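Local coordinates for protein coronin (Toxoplasma gondii, PDB 4OZU) that probably binds actin filaments, as other coronins do, this chain being its WD40 beta-propeller domain, at residues I274-L282 and Y294-V305. Sequence-based numbering, arbitrary orientation.
Sequences IFDETTGML and YYQYHGGTLRSV
M281 and Q296 face each other where the second and third strands of a four-stranded antiparallel propeller blade run side by side, and in this blade of the WD40 propeller a side-chain bond extends the backbone pairing. M281 and Q296 form a non-hydrogen-bonded pair; beside it L282 and Y295 make the hydrogen-bonded one, with L282 N giving to Y295 O at 2.7 Å and Y295 N returning to L282 O at 2.9 Å. Toward the 276-280 turn, Y297 N donates to the carbonyl O of G280.

Q296 continues this pairing with its side chain. Q296 CB lies against M281 SD at 3.9 Å, CG passes beside the carbonyl oxygens of G280 and T279, and CD, the amide carbon, lies near T279 O as well. With CG anti to the backbone N (chi1 -168°) and the chain extended beyond it, Q296 NE2 donates to T279 O at 2.8 Å, and that oxygen lies close to the plane of the Q296 amide. The same amide has further partners: I12 N donates to OE1, and NE2 also bonds P10 O, tying the N-terminal segment to this blade.

M281, bent at chi2 and chi3, crosses Q296 at about a right angle, and M281 CE comes to 3.2 Å from Y295 O while also meeting Y294 CD2 and V305 CG2, thereby touching the third and fourth strands. On the other sheet face, L282 CD2 meets L302 CD1 at 4.0 Å; both leucines also pack on F235 of strand 233-239, in the preceding blade. F275 belongs to the first strand, yet its CE1 comes near Y297 CB. Beside the 276-280 turn, one water donates to T279 O and to Y297 O, and this water oxygen lies in the ring plane of H298, 2.9 Å from H298 ND1.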
loop_
_atom_site.group_PDB
_atom_site.type_symbol
_atom_site.label_atom_id
_atom_site.label_comp_id
_atom_site.label_asym_id
_atom_site.label_seq_id
_atom_site.Cartn_x
_atom_site.Cartn_y
_atom_site.Cartn_z
ATOM N N ILE A 274 -3.121 6.343 1.471
ATOM C CA ILE A 274 -2.969 5.676 0.183
ATOM C C ILE A 274 -2.888 6.724 -0.917
ATOM O O ILE A 274 -3.837 7.486 -1.114
ATOM C CB ILE A 274 -4.149 4.724 -0.106
ATOM C CG1 ILE A 274 -4.274 3.669 1.001
ATOM C CG2 ILE A 274 -3.999 4.071 -1.469
ATOM C CD1 ILE A 274 -3.059 2.777 1.165
ATOM N N PHE A 275 -1.762 6.763 -1.627
ATOM C CA PHE A 275 -1.558 7.742 -2.690
ATOM C C PHE A 275 -1.698 7.129 -4.076
ATOM O O PHE A 275 -1.050 6.135 -4.400
ATOM C CB PHE A 275 -0.180 8.392 -2.556
ATOM C CG PHE A 275 0.029 9.590 -3.453
ATOM C CD1 PHE A 275 -0.880 10.637 -3.471
ATOM C CD2 PHE A 275 1.161 9.684 -4.248
ATOM C CE1 PHE A 275 -0.669 11.743 -4.272
ATOM C CE2 PHE A 275 1.377 10.788 -5.055
ATOM C CZ PHE A 275 0.466 11.817 -5.065
ATOM N N ASP A 276 -2.568 7.737 -4.874
ATOM C CA ASP A 276 -2.676 7.466 -6.301
ATOM C C ASP A 276 -1.706 8.420 -6.988
ATOM O O ASP A 276 -2.010 9.590 -7.188
ATOM C CB ASP A 276 -4.123 7.668 -6.777
ATOM C CG ASP A 276 -4.290 7.574 -8.298
ATOM O OD1 ASP A 276 -3.278 7.452 -9.027
ATOM O OD2 ASP A 276 -5.461 7.654 -8.771
ATOM N N GLU A 277 -0.527 7.910 -7.328
ATOM C CA GLU A 277 0.551 8.746 -7.841
ATOM C C GLU A 277 0.211 9.329 -9.209
ATOM O O GLU A 277 0.854 10.275 -9.663
ATOM C CB GLU A 277 1.847 7.937 -7.936
ATOM C CG GLU A 277 1.874 6.924 -9.084
ATOM C CD GLU A 277 2.374 7.526 -10.389
ATOM O OE1 GLU A 277 3.439 8.184 -10.376
ATOM O OE2 GLU A 277 1.701 7.342 -11.429
ATOM N N THR A 278 -0.788 8.747 -9.861
ATOM C CA THR A 278 -1.121 9.102 -11.236
ATOM C C THR A 278 -2.089 10.285 -11.318
ATOM O O THR A 278 -1.981 11.105 -12.231
ATOM C CB THR A 278 -1.726 7.891 -11.981
ATOM O OG1 THR A 278 -0.974 6.707 -11.663
ATOM C CG2 THR A 278 -1.701 8.121 -13.487
ATOM N N THR A 279 -3.018 10.379 -10.367
ATOM C CA THR A 279 -3.980 11.483 -10.326
ATOM C C THR A 279 -3.750 12.442 -9.162
ATOM O O THR A 279 -4.239 13.574 -9.185
ATOM C CB THR A 279 -5.436 10.984 -10.217
ATOM O OG1 THR A 279 -5.625 10.336 -8.955
ATOM C CG2 THR A 279 -5.785 10.027 -11.355
ATOM N N GLY A 280 -3.025 11.989 -8.146
ATOM C CA GLY A 280 -2.828 12.783 -6.949
ATOM C C GLY A 280 -3.874 12.569 -5.865
ATOM O O GLY A 280 -3.836 13.231 -4.828
ATOM N N MET A 281 -4.805 11.646 -6.077
ATOM C CA MET A 281 -5.777 11.326 -5.038
ATOM C C MET A 281 -5.062 10.704 -3.852
ATOM O O MET A 281 -4.176 9.849 -4.005
ATOM C CB MET A 281 -6.866 10.374 -5.538
ATOM C CG MET A 281 -7.831 10.952 -6.558
ATOM S SD MET A 281 -8.536 12.561 -6.148
ATOM C CE MET A 281 -9.259 12.254 -4.539
ATOM N N LEU A 282 -5.454 11.148 -2.664
ATOM C CA LEU A 282 -4.831 10.704 -1.425
ATOM C C LEU A 282 -5.922 10.297 -0.451
ATOM O O LEU A 282 -6.689 11.140 0.019
ATOM C CB LEU A 282 -3.956 11.819 -0.845
ATOM C CG LEU A 282 -3.073 11.524 0.368
ATOM C CD1 LEU A 282 -2.151 10.337 0.129
ATOM C CD2 LEU A 282 -2.260 12.749 0.725
ATOM N N TYR A 294 -10.932 11.556 1.446
ATOM C CA TYR A 294 -9.872 11.704 0.477
ATOM C C TYR A 294 -9.689 13.137 0.011
ATOM O O TYR A 294 -10.592 13.980 0.091
ATOM C CB TYR A 294 -10.117 10.786 -0.721
ATOM C CG TYR A 294 -11.554 10.641 -1.141
ATOM C CD1 TYR A 294 -12.381 9.709 -0.529
ATOM C CD2 TYR A 294 -12.083 11.411 -2.176
ATOM C CE1 TYR A 294 -13.702 9.560 -0.922
ATOM C CE2 TYR A 294 -13.398 11.265 -2.571
ATOM C CZ TYR A 294 -14.201 10.338 -1.944
ATOM O OH TYR A 294 -15.514 10.194 -2.342
ATOM N N TYR A 295 -8.472 13.370 -0.463
ATOM C CA TYR A 295 -7.955 14.667 -0.850
ATOM C C TYR A 295 -7.320 14.514 -2.218
ATOM O O TYR A 295 -6.988 13.394 -2.614
ATOM C CB TYR A 295 -6.896 15.154 0.145
ATOM C CG TYR A 295 -7.343 15.196 1.583
ATOM C CD1 TYR A 295 -7.382 14.046 2.357
ATOM C CD2 TYR A 295 -7.712 16.392 2.170
ATOM C CE1 TYR A 295 -7.792 14.092 3.682
ATOM C CE2 TYR A 295 -8.123 16.452 3.485
ATOM C CZ TYR A 295 -8.164 15.301 4.235
ATOM O OH TYR A 295 -8.570 15.376 5.546
ATOM N N GLN A 296 -7.127 15.618 -2.930
ATOM C CA GLN A 296 -6.230 15.593 -4.079
ATOM C C GLN A 296 -5.020 16.458 -3.825
ATOM O O GLN A 296 -5.144 17.619 -3.453
ATOM C CB GLN A 296 -6.907 16.059 -5.364
ATOM C CG GLN A 296 -6.029 15.738 -6.570
ATOM C CD GLN A 296 -6.541 16.289 -7.878
ATOM O OE1 GLN A 296 -7.193 17.334 -7.922
ATOM N NE2 GLN A 296 -6.235 15.586 -8.965
ATOM N N TYR A 297 -3.851 15.865 -4.043
ATOM C CA TYR A 297 -2.589 16.586 -4.053
ATOM C C TYR A 297 -2.339 16.996 -5.493
ATOM O O TYR A 297 -2.080 16.151 -6.347
ATOM C CB TYR A 297 -1.471 15.705 -3.509
ATOM C CG TYR A 297 -0.135 16.381 -3.273
ATOM C CD1 TYR A 297 -0.051 17.613 -2.646
ATOM C CD2 TYR A 297 1.049 15.742 -3.621
ATOM C CE1 TYR A 297 1.178 18.213 -2.415
ATOM C CE2 TYR A 297 2.272 16.330 -3.397
ATOM C CZ TYR A 297 2.334 17.558 -2.790
ATOM O OH TYR A 297 3.559 18.129 -2.559
ATOM N N HIS A 298 -2.456 18.291 -5.762
ATOM C CA HIS A 298 -2.401 18.807 -7.122
ATOM C C HIS A 298 -1.730 20.165 -7.121
ATOM O O HIS A 298 -2.072 21.028 -6.314
ATOM C CB HIS A 298 -3.808 18.909 -7.714
ATOM C CG HIS A 298 -3.834 19.262 -9.169
ATOM N ND1 HIS A 298 -3.667 18.324 -10.166
ATOM C CD2 HIS A 298 -4.015 20.450 -9.797
ATOM C CE1 HIS A 298 -3.740 18.919 -11.344
ATOM N NE2 HIS A 298 -3.952 20.206 -11.148
ATOM N N GLY A 299 -0.767 20.353 -8.014
ATOM C CA GLY A 299 -0.065 21.618 -8.098
ATOM C C GLY A 299 0.660 21.958 -6.809
ATOM O O GLY A 299 0.895 23.127 -6.522
ATOM N N GLY A 300 1.005 20.935 -6.030
ATOM C CA GLY A 300 1.725 21.133 -4.782
ATOM C C GLY A 300 0.828 21.508 -3.615
ATOM O O GLY A 300 1.314 21.787 -2.517
ATOM N N THR A 301 -0.480 21.505 -3.855
ATOM C CA THR A 301 -1.466 21.875 -2.845
ATOM C C THR A 301 -2.377 20.696 -2.544
ATOM O O THR A 301 -2.782 19.979 -3.460
ATOM C CB THR A 301 -2.339 23.062 -3.309
ATOM O OG1 THR A 301 -1.503 24.141 -3.739
ATOM C CG2 THR A 301 -3.240 23.540 -2.184
ATOM N N LEU A 302 -2.715 20.515 -1.270
ATOM C CA LEU A 302 -3.653 19.477 -0.859
ATOM C C LEU A 302 -5.052 20.065 -0.692
ATOM O O LEU A 302 -5.230 21.057 0.010
ATOM C CB LEU A 302 -3.190 18.825 0.446
ATOM C CG LEU A 302 -3.808 17.472 0.799
ATOM C CD1 LEU A 302 -3.475 16.408 -0.244
ATOM C CD2 LEU A 302 -3.324 17.035 2.169
ATOM N N ARG A 303 -6.039 19.445 -1.338
ATOM C CA ARG A 303 -7.420 19.917 -1.288
ATOM C C ARG A 303 -8.370 18.787 -0.915
ATOM O O ARG A 303 -8.280 17.689 -1.458
ATOM C CB ARG A 303 -7.828 20.516 -2.638
ATOM C CG ARG A 303 -6.945 21.667 -3.096
ATOM C CD ARG A 303 -7.489 22.316 -4.363
ATOM N NE ARG A 303 -6.528 23.227 -4.983
ATOM C CZ ARG A 303 -5.427 22.841 -5.622
ATOM N NH1 ARG A 303 -5.122 21.554 -5.719
ATOM N NH2 ARG A 303 -4.617 23.747 -6.155
ATOM N N SER A 304 -9.274 19.062 0.018
ATOM C CA SER A 304 -10.302 18.104 0.388
ATOM C C SER A 304 -11.243 17.918 -0.787
ATOM O O SER A 304 -11.655 18.897 -1.414
ATOM C CB SER A 304 -11.077 18.580 1.619
ATOM O OG SER A 304 -11.942 17.563 2.104
ATOM N N VAL A 305 -11.585 16.669 -1.084
ATOM C CA VAL A 305 -12.531 16.381 -2.158
ATOM C C VAL A 305 -13.839 15.855 -1.592
ATOM O O VAL A 305 -14.874 16.507 -1.708
ATOM C CB VAL A 305 -11.961 15.369 -3.156
ATOM C CG1 VAL A 305 -13.012 15.005 -4.209
ATOM C CG2 VAL A 305 -10.715 15.935 -3.818
HETATM O O HOH W 1 -2.950 15.845 -8.946
#